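Local coordinates for putative uncharacterized protein (Mycobacterium avium, PDB 2Z6V) that probably transfers sulfuryl groups as a member of the sulfotransferase family, although its acceptor substrate is not established, at residues W270-Y276 with F406-G412; L126-R132 with Y351-E356. All blocks are in the same frame, centred on the assembly; numbering follows the deposited sequence.

In the fold
Both contacts border one five-stranded parallel sheet, the core of the sulfotransferase fold. Contact 1 lies where strand 267-272 ends, joining it and the start of helix 275-285 to the tail after helix 392-405. Contact 2, on the side where the strands begin, joins the loop entering edge strand 132-134 to the end of helix 343-353. Their centres are 25 Å apart and their nearest atoms about 7 Å. Strand 267-272 relates them: its first residue, Arg267, touches Arg132 at contact 2, and its last, His272, belongs to contact 1. Along the chain the segments alternate (126-132, 270-276, 351-356, 406-412), so each contact brings a later segment, a tail or a helix end, against one that enters or leaves a sheet strand.

Contact 1 (W270-Y276 with F406-G412); sequences WAHRDPY and FDIELEG
Asp274 and Glu411 meet where the tail after helix 392-405 passes the start of helix 275-285. Following Asp274 outward, CB lies 3.6 Å from Glu411 OE1, and CG is 3.4 Å from Leu410 CD2, a methyl across the carboxylate. CG anti to the backbone N (chi1 -175°) carries the carboxylate to the Leu410-Glu411 backbone. OD1 caps the helix, accepting a weak bond from Tyr276 N and a hydrogen bond from Lys277 N. OD2 offers its anti lone pair to Glu411 N at 2.8 Å (N-H...O 168°) and bonds Tyr383 OH, so the N-cap residue ties the tail to the helix start. A water links Asp274 N to Glu409 O, and Ile408 lays CG2 against Asp274 N and CD1 beside His272 CB.

Arg273, extended, donates from NE to Glu411 OE1 at 3.2 Å in a salt bridge, almost in the guanidinium plane. It opens an Arg-Asp-Pro sequence resembling the sulfotransferase motif for the 3'-phosphate of PAPS; a sulfate about 5 Å from its side chain, probably from crystallisation liquor, is consistent with such a pocket.

At the strand end, Phe406 turns its edge to the Trp270 face (six-membered ring centroids 4.7 Å apart, planes at 65°), while His272 CE1 sits 3.5 Å above the Phe406 ring centre. His272 ND1 bonds Tyr402 OH of helix 392-405. Strand 331-335 pairs with strand 267-272 beside this cluster, and Trp270 packs on helix 301-326.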
loop_
_atom_site.group_PDB
_atom_site.type_symbol
_atom_site.label_atom_id
_atom_site.label_comp_id
_atom_site.label_asym_id
_atom_site.label_seq_id
_atom_site.Cartn_x
_atom_site.Cartn_y
_atom_site.Cartn_z
ATOM N N TRP A 270 -12.145 5.485 6.548
ATOM C CA TRP A 270 -11.008 6.249 7.044
ATOM C C TRP A 270 -10.525 5.574 8.334
ATOM O O TRP A 270 -11.282 5.453 9.303
ATOM C CB TRP A 270 -11.451 7.688 7.327
ATOM C CG TRP A 270 -10.342 8.675 7.543
ATOM C CD1 TRP A 270 -9.087 8.416 8.011
ATOM C CD2 TRP A 270 -10.416 10.097 7.362
ATOM N NE1 TRP A 270 -8.375 9.589 8.138
ATOM C CE2 TRP A 270 -9.166 10.635 7.747
ATOM C CE3 TRP A 270 -11.420 10.970 6.914
ATOM C CZ2 TRP A 270 -8.890 12.010 7.697
ATOM C CZ3 TRP A 270 -11.146 12.342 6.865
ATOM C CH2 TRP A 270 -9.889 12.845 7.255
ATOM N N ALA A 271 -9.273 5.117 8.337
ATOM C CA ALA A 271 -8.693 4.446 9.510
ATOM C C ALA A 271 -7.977 5.455 10.403
ATOM O O ALA A 271 -7.142 6.220 9.933
ATOM C CB ALA A 271 -7.719 3.363 9.062
ATOM N N HIS A 272 -8.303 5.440 11.691
ATOM C CA HIS A 272 -7.710 6.378 12.642
ATOM C C HIS A 272 -6.881 5.741 13.747
ATOM O O HIS A 272 -7.072 4.578 14.112
ATOM C CB HIS A 272 -8.807 7.222 13.298
ATOM C CG HIS A 272 -9.641 7.994 12.327
ATOM N ND1 HIS A 272 -9.156 9.081 11.631
ATOM C CD2 HIS A 272 -10.918 7.818 11.912
ATOM C CE1 HIS A 272 -10.100 9.542 10.829
ATOM N NE2 HIS A 272 -11.178 8.792 10.980
ATOM N N ARG A 273 -5.968 6.537 14.289
ATOM C CA ARG A 273 -5.106 6.112 15.380
ATOM C C ARG A 273 -4.309 7.315 15.858
ATOM O O ARG A 273 -4.176 8.307 15.134
ATOM C CB ARG A 273 -4.143 5.008 14.928
ATOM C CG ARG A 273 -3.239 4.516 16.051
ATOM C CD ARG A 273 -2.443 3.275 15.677
ATOM N NE ARG A 273 -1.672 2.779 16.812
ATOM C CZ ARG A 273 -0.892 1.700 16.787
ATOM N NH1 ARG A 273 -0.766 0.986 15.674
ATOM N NH2 ARG A 273 -0.239 1.330 17.881
ATOM N N ASP A 274 -3.809 7.226 17.089
ATOM C CA ASP A 274 -2.986 8.269 17.695
ATOM C C ASP A 274 -1.988 8.732 16.627
ATOM O O ASP A 274 -1.129 7.963 16.201
ATOM C CB ASP A 274 -2.239 7.669 18.890
ATOM C CG ASP A 274 -1.449 8.693 19.668
ATOM O OD1 ASP A 274 -0.827 9.582 19.040
ATOM O OD2 ASP A 274 -1.443 8.590 20.916
ATOM N N PRO A 275 -2.091 9.993 16.177
ATOM C CA PRO A 275 -1.184 10.527 15.148
ATOM C C PRO A 275 0.286 10.628 15.556
ATOM O O PRO A 275 1.179 10.471 14.719
ATOM C CB PRO A 275 -1.788 11.893 14.834
ATOM C CG PRO A 275 -2.361 12.302 16.164
ATOM C CD PRO A 275 -3.033 11.028 16.637
ATOM N N TYR A 276 0.536 10.904 16.835
ATOM C CA TYR A 276 1.903 11.021 17.335
ATOM C C TYR A 276 2.555 9.640 17.285
ATOM O O TYR A 276 3.709 9.497 16.870
ATOM C CB TYR A 276 1.895 11.551 18.773
ATOM C CG TYR A 276 1.112 12.837 18.942
ATOM C CD1 TYR A 276 1.420 13.966 18.188
ATOM C CD2 TYR A 276 0.061 12.923 19.858
ATOM C CE1 TYR A 276 0.706 15.150 18.339
ATOM C CE2 TYR A 276 -0.663 14.107 20.018
ATOM C CZ TYR A 276 -0.332 15.213 19.257
ATOM O OH TYR A 276 -1.014 16.394 19.420
ATOM N N PHE A 406 -11.877 14.433 14.947
ATOM C CA PHE A 406 -12.056 13.007 15.208
ATOM C C PHE A 406 -11.684 12.644 16.642
ATOM O O PHE A 406 -10.624 13.018 17.134
ATOM C CB PHE A 406 -11.216 12.187 14.229
ATOM C CG PHE A 406 -11.633 12.347 12.798
ATOM C CD1 PHE A 406 -12.880 11.909 12.374
ATOM C CD2 PHE A 406 -10.779 12.939 11.872
ATOM C CE1 PHE A 406 -13.278 12.058 11.048
ATOM C CE2 PHE A 406 -11.165 13.094 10.537
ATOM C CZ PHE A 406 -12.418 12.651 10.124
ATOM N N ASP A 407 -12.565 11.904 17.303
ATOM C CA ASP A 407 -12.364 11.503 18.688
ATOM C C ASP A 407 -11.427 10.306 18.804
ATOM O O ASP A 407 -11.874 9.162 18.943
ATOM C CB ASP A 407 -13.723 11.185 19.317
ATOM C CG ASP A 407 -13.615 10.757 20.765
ATOM O OD1 ASP A 407 -12.981 11.489 21.559
ATOM O OD2 ASP A 407 -14.174 9.687 21.107
ATOM N N ILE A 408 -10.125 10.578 18.761
ATOM C CA ILE A 408 -9.121 9.523 18.833
ATOM C C ILE A 408 -8.537 9.321 20.223
ATOM O O ILE A 408 -8.068 10.265 20.861
ATOM C CB ILE A 408 -7.962 9.797 17.855
ATOM C CG1 ILE A 408 -8.499 9.842 16.422
ATOM C CG2 ILE A 408 -6.885 8.723 18.011
ATOM C CD1 ILE A 408 -7.449 10.140 15.381
ATOM N N GLU A 409 -8.559 8.072 20.675
ATOM C CA GLU A 409 -8.042 7.697 21.987
ATOM C C GLU A 409 -6.518 7.592 21.917
ATOM O O GLU A 409 -5.979 6.685 21.293
ATOM C CB GLU A 409 -8.657 6.359 22.395
ATOM C CG GLU A 409 -8.476 5.972 23.845
ATOM C CD GLU A 409 -9.474 4.902 24.268
ATOM O OE1 GLU A 409 -10.696 5.145 24.127
ATOM O OE2 GLU A 409 -9.042 3.825 24.736
ATOM N N LEU A 410 -5.823 8.524 22.556
ATOM C CA LEU A 410 -4.367 8.528 22.526
ATOM C C LEU A 410 -3.704 7.433 23.360
ATOM O O LEU A 410 -4.272 6.946 24.340
ATOM C CB LEU A 410 -3.847 9.895 22.963
ATOM C CG LEU A 410 -4.314 11.067 22.096
ATOM C CD1 LEU A 410 -3.679 12.350 22.608
ATOM C CD2 LEU A 410 -3.936 10.828 20.636
ATOM N N GLU A 411 -2.495 7.057 22.950
ATOM C CA GLU A 411 -1.709 6.021 23.622
ATOM C C GLU A 411 -0.416 6.642 24.168
ATOM O O GLU A 411 0.611 5.969 24.264
ATOM C CB GLU A 411 -1.345 4.922 22.620
ATOM C CG GLU A 411 -2.513 4.361 21.828
ATOM C CD GLU A 411 -2.062 3.583 20.599
ATOM O OE1 GLU A 411 -1.580 4.212 19.635
ATOM O OE2 GLU A 411 -2.180 2.342 20.594
ATOM N N GLY A 412 -0.477 7.918 24.532
ATOM C CA GLY A 412 0.699 8.618 25.018
ATOM C C GLY A 412 1.197 8.403 26.433
ATOM O O GLY A 412 0.605 7.657 27.216
HETATM O O HOH W 1 -5.054 5.230 18.981
#

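Contact 2 (L126-R132 with Y351-E356); sequences LDQDPAR and YEWADE
The phenol ring of Tyr351 and the carboxylate of Asp129 lie almost in one plane, 6° apart, and are joined edge on: Tyr351 OH donates to the anti lone pair of Asp129 OD2, with the two oxygens 2.5 Å apart. The same aspartate heads an Asx turn, because its other oxygen, OD1, accepts from Ala131 N at 3.0 Å. One carboxylate thus shapes the loop leading into edge strand 132-134 of the parallel sulfotransferase sheet and joins it to helix 343-353. Having CG anti to the backbone N (chi1 -169°) directs the group toward that helix.

A second polar link comes from Arg132. Its chain bends at chi3 (-79°), and NH2 comes to Glu356 OE1 from above the carboxylate plane in a 2.6 Å salt bridge. The Tyr351 hydroxyl lies near the guanidinium plane, 4.0 Å from Arg132 NE, a contact rather than a hydrogen bond. Arg267, starting strand 267-272, is a long, weak ion partner of Glu356 OE1. On the apolar side Leu126 CD2 touches Tyr351 CE1 at 4.3 Å. Asp355, with positive phi, and Glu356 close helix 343-353 in a Schellman motif: Asp355 N bonds Glu352 O, and Glu356 N bonds Tyr351 O at 2.8 Å.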
loop_
_atom_site.group_PDB
_atom_site.type_symbol
_atom_site.label_atom_id
_atom_site.label_comp_id
_atom_site.label_asym_id
_atom_site.label_seq_id
_atom_site.Cartn_x
_atom_site.Cartn_y
_atom_site.Cartn_z
ATOM N N LEU A 126 -12.606 -8.559 6.141
ATOM C CA LEU A 126 -13.402 -8.299 4.949
ATOM C C LEU A 126 -13.119 -9.379 3.920
ATOM O O LEU A 126 -13.963 -9.683 3.080
ATOM C CB LEU A 126 -13.055 -6.932 4.347
ATOM C CG LEU A 126 -13.409 -5.678 5.153
ATOM C CD1 LEU A 126 -12.802 -4.449 4.494
ATOM C CD2 LEU A 126 -14.920 -5.555 5.257
ATOM N N ASP A 127 -11.926 -9.957 3.997
ATOM C CA ASP A 127 -11.522 -10.994 3.062
ATOM C C ASP A 127 -12.212 -12.318 3.374
ATOM O O ASP A 127 -12.157 -13.254 2.575
ATOM C CB ASP A 127 -10.000 -11.160 3.094
ATOM C CG ASP A 127 -9.486 -12.085 2.002
ATOM O OD1 ASP A 127 -9.944 -11.969 0.844
ATOM O OD2 ASP A 127 -8.608 -12.924 2.298
ATOM N N GLN A 128 -12.865 -12.382 4.534
ATOM C CA GLN A 128 -13.587 -13.579 4.963
ATOM C C GLN A 128 -14.963 -13.695 4.310
ATOM O O GLN A 128 -15.600 -14.739 4.383
ATOM C CB GLN A 128 -13.757 -13.578 6.478
ATOM C CG GLN A 128 -12.468 -13.724 7.235
ATOM C CD GLN A 128 -11.665 -14.901 6.741
ATOM O OE1 GLN A 128 -12.175 -16.024 6.661
ATOM N NE2 GLN A 128 -10.399 -14.655 6.394
ATOM N N ASP A 129 -15.422 -12.616 3.688
ATOM C CA ASP A 129 -16.721 -12.591 3.014
ATOM C C ASP A 129 -16.503 -13.129 1.598
ATOM O O ASP A 129 -15.830 -12.495 0.784
ATOM C CB ASP A 129 -17.232 -11.149 2.956
ATOM C CG ASP A 129 -18.677 -11.055 2.519
ATOM O OD1 ASP A 129 -19.079 -11.819 1.612
ATOM O OD2 ASP A 129 -19.403 -10.203 3.076
ATOM N N PRO A 130 -17.065 -14.306 1.283
ATOM C CA PRO A 130 -16.881 -14.879 -0.058
ATOM C C PRO A 130 -17.404 -14.063 -1.240
ATOM O O PRO A 130 -17.065 -14.349 -2.384
ATOM C CB PRO A 130 -17.549 -16.255 0.055
ATOM C CG PRO A 130 -18.581 -16.055 1.126
ATOM C CD PRO A 130 -17.870 -15.196 2.139
ATOM N N ALA A 131 -18.216 -13.044 -0.971
ATOM C CA ALA A 131 -18.763 -12.205 -2.043
ATOM C C ALA A 131 -17.860 -11.000 -2.303
ATOM O O ALA A 131 -18.056 -10.236 -3.256
ATOM C CB ALA A 131 -20.154 -11.729 -1.672
ATOM N N ARG A 132 -16.866 -10.839 -1.440
ATOM C CA ARG A 132 -15.939 -9.730 -1.551
ATOM C C ARG A 132 -14.570 -10.183 -2.077
ATOM O O ARG A 132 -14.079 -11.252 -1.710
ATOM C CB ARG A 132 -15.801 -9.076 -0.181
ATOM C CG ARG A 132 -15.526 -7.604 -0.233
ATOM C CD ARG A 132 -15.640 -7.007 1.151
ATOM N NE ARG A 132 -17.024 -6.788 1.560
ATOM C CZ ARG A 132 -17.859 -5.980 0.918
ATOM N NH1 ARG A 132 -17.450 -5.329 -0.164
ATOM N NH2 ARG A 132 -19.085 -5.793 1.374
ATOM N N TYR A 351 -20.848 -2.973 7.839
ATOM C CA TYR A 351 -21.831 -3.570 6.954
ATOM C C TYR A 351 -23.147 -2.784 6.941
ATOM O O TYR A 351 -23.760 -2.617 5.882
ATOM C CB TYR A 351 -22.074 -5.033 7.327
ATOM C CG TYR A 351 -21.111 -5.998 6.661
ATOM C CD1 TYR A 351 -19.748 -5.986 6.971
ATOM C CD2 TYR A 351 -21.562 -6.922 5.716
ATOM C CE1 TYR A 351 -18.860 -6.867 6.358
ATOM C CE2 TYR A 351 -20.679 -7.810 5.094
ATOM C CZ TYR A 351 -19.330 -7.775 5.421
ATOM O OH TYR A 351 -18.452 -8.639 4.798
ATOM N N GLU A 352 -23.578 -2.295 8.104
ATOM C CA GLU A 352 -24.812 -1.510 8.172
ATOM C C GLU A 352 -24.619 -0.256 7.333
ATOM O O GLU A 352 -25.449 0.086 6.492
ATOM C CB GLU A 352 -25.125 -1.087 9.606
ATOM C CG GLU A 352 -25.389 -2.225 10.563
ATOM C CD GLU A 352 -25.539 -1.738 11.995
ATOM O OE1 GLU A 352 -25.682 -2.592 12.905
ATOM O OE2 GLU A 352 -25.510 -0.498 12.205
ATOM N N TRP A 353 -23.506 0.423 7.584
ATOM C CA TRP A 353 -23.148 1.640 6.880
ATOM C C TRP A 353 -23.057 1.418 5.376
ATOM O O TRP A 353 -23.534 2.234 4.601
ATOM C CB TRP A 353 -21.818 2.152 7.421
ATOM C CG TRP A 353 -21.228 3.262 6.636
ATOM C CD1 TRP A 353 -21.587 4.574 6.672
ATOM C CD2 TRP A 353 -20.155 3.159 5.697
ATOM N NE1 TRP A 353 -20.800 5.300 5.814
ATOM C CE2 TRP A 353 -19.912 4.456 5.200
ATOM C CE3 TRP A 353 -19.372 2.093 5.228
ATOM C CZ2 TRP A 353 -18.918 4.722 4.256
ATOM C CZ3 TRP A 353 -18.384 2.353 4.291
ATOM C CH2 TRP A 353 -18.164 3.661 3.813
ATOM N N ALA A 354 -22.444 0.316 4.959
ATOM C CA ALA A 354 -22.324 0.013 3.536
ATOM C C ALA A 354 -23.633 -0.587 3.052
ATOM O O ALA A 354 -23.778 -0.935 1.885
ATOM C CB ALA A 354 -21.186 -0.969 3.298
ATOM N N ASP A 355 -24.580 -0.698 3.976
ATOM C CA ASP A 355 -25.889 -1.269 3.712
ATOM C C ASP A 355 -25.780 -2.592 2.978
ATOM O O ASP A 355 -26.301 -2.758 1.875
ATOM C CB ASP A 355 -26.765 -0.307 2.911
ATOM C CG ASP A 355 -28.245 -0.657 3.007
ATOM O OD1 ASP A 355 -28.759 -0.759 4.143
ATOM O OD2 ASP A 355 -28.894 -0.832 1.955
ATOM N N GLU A 356 -25.087 -3.532 3.605
ATOM C CA GLU A 356 -24.908 -4.861 3.048
ATOM C C GLU A 356 -25.109 -5.870 4.172
ATOM O O GLU A 356 -24.710 -5.630 5.319
ATOM C CB GLU A 356 -23.508 -5.007 2.441
ATOM C CG GLU A 356 -23.297 -4.180 1.180
ATOM C CD GLU A 356 -21.912 -4.356 0.576
ATOM O OE1 GLU A 356 -20.920 -3.981 1.237
ATOM O OE2 GLU A 356 -21.811 -4.869 -0.561
#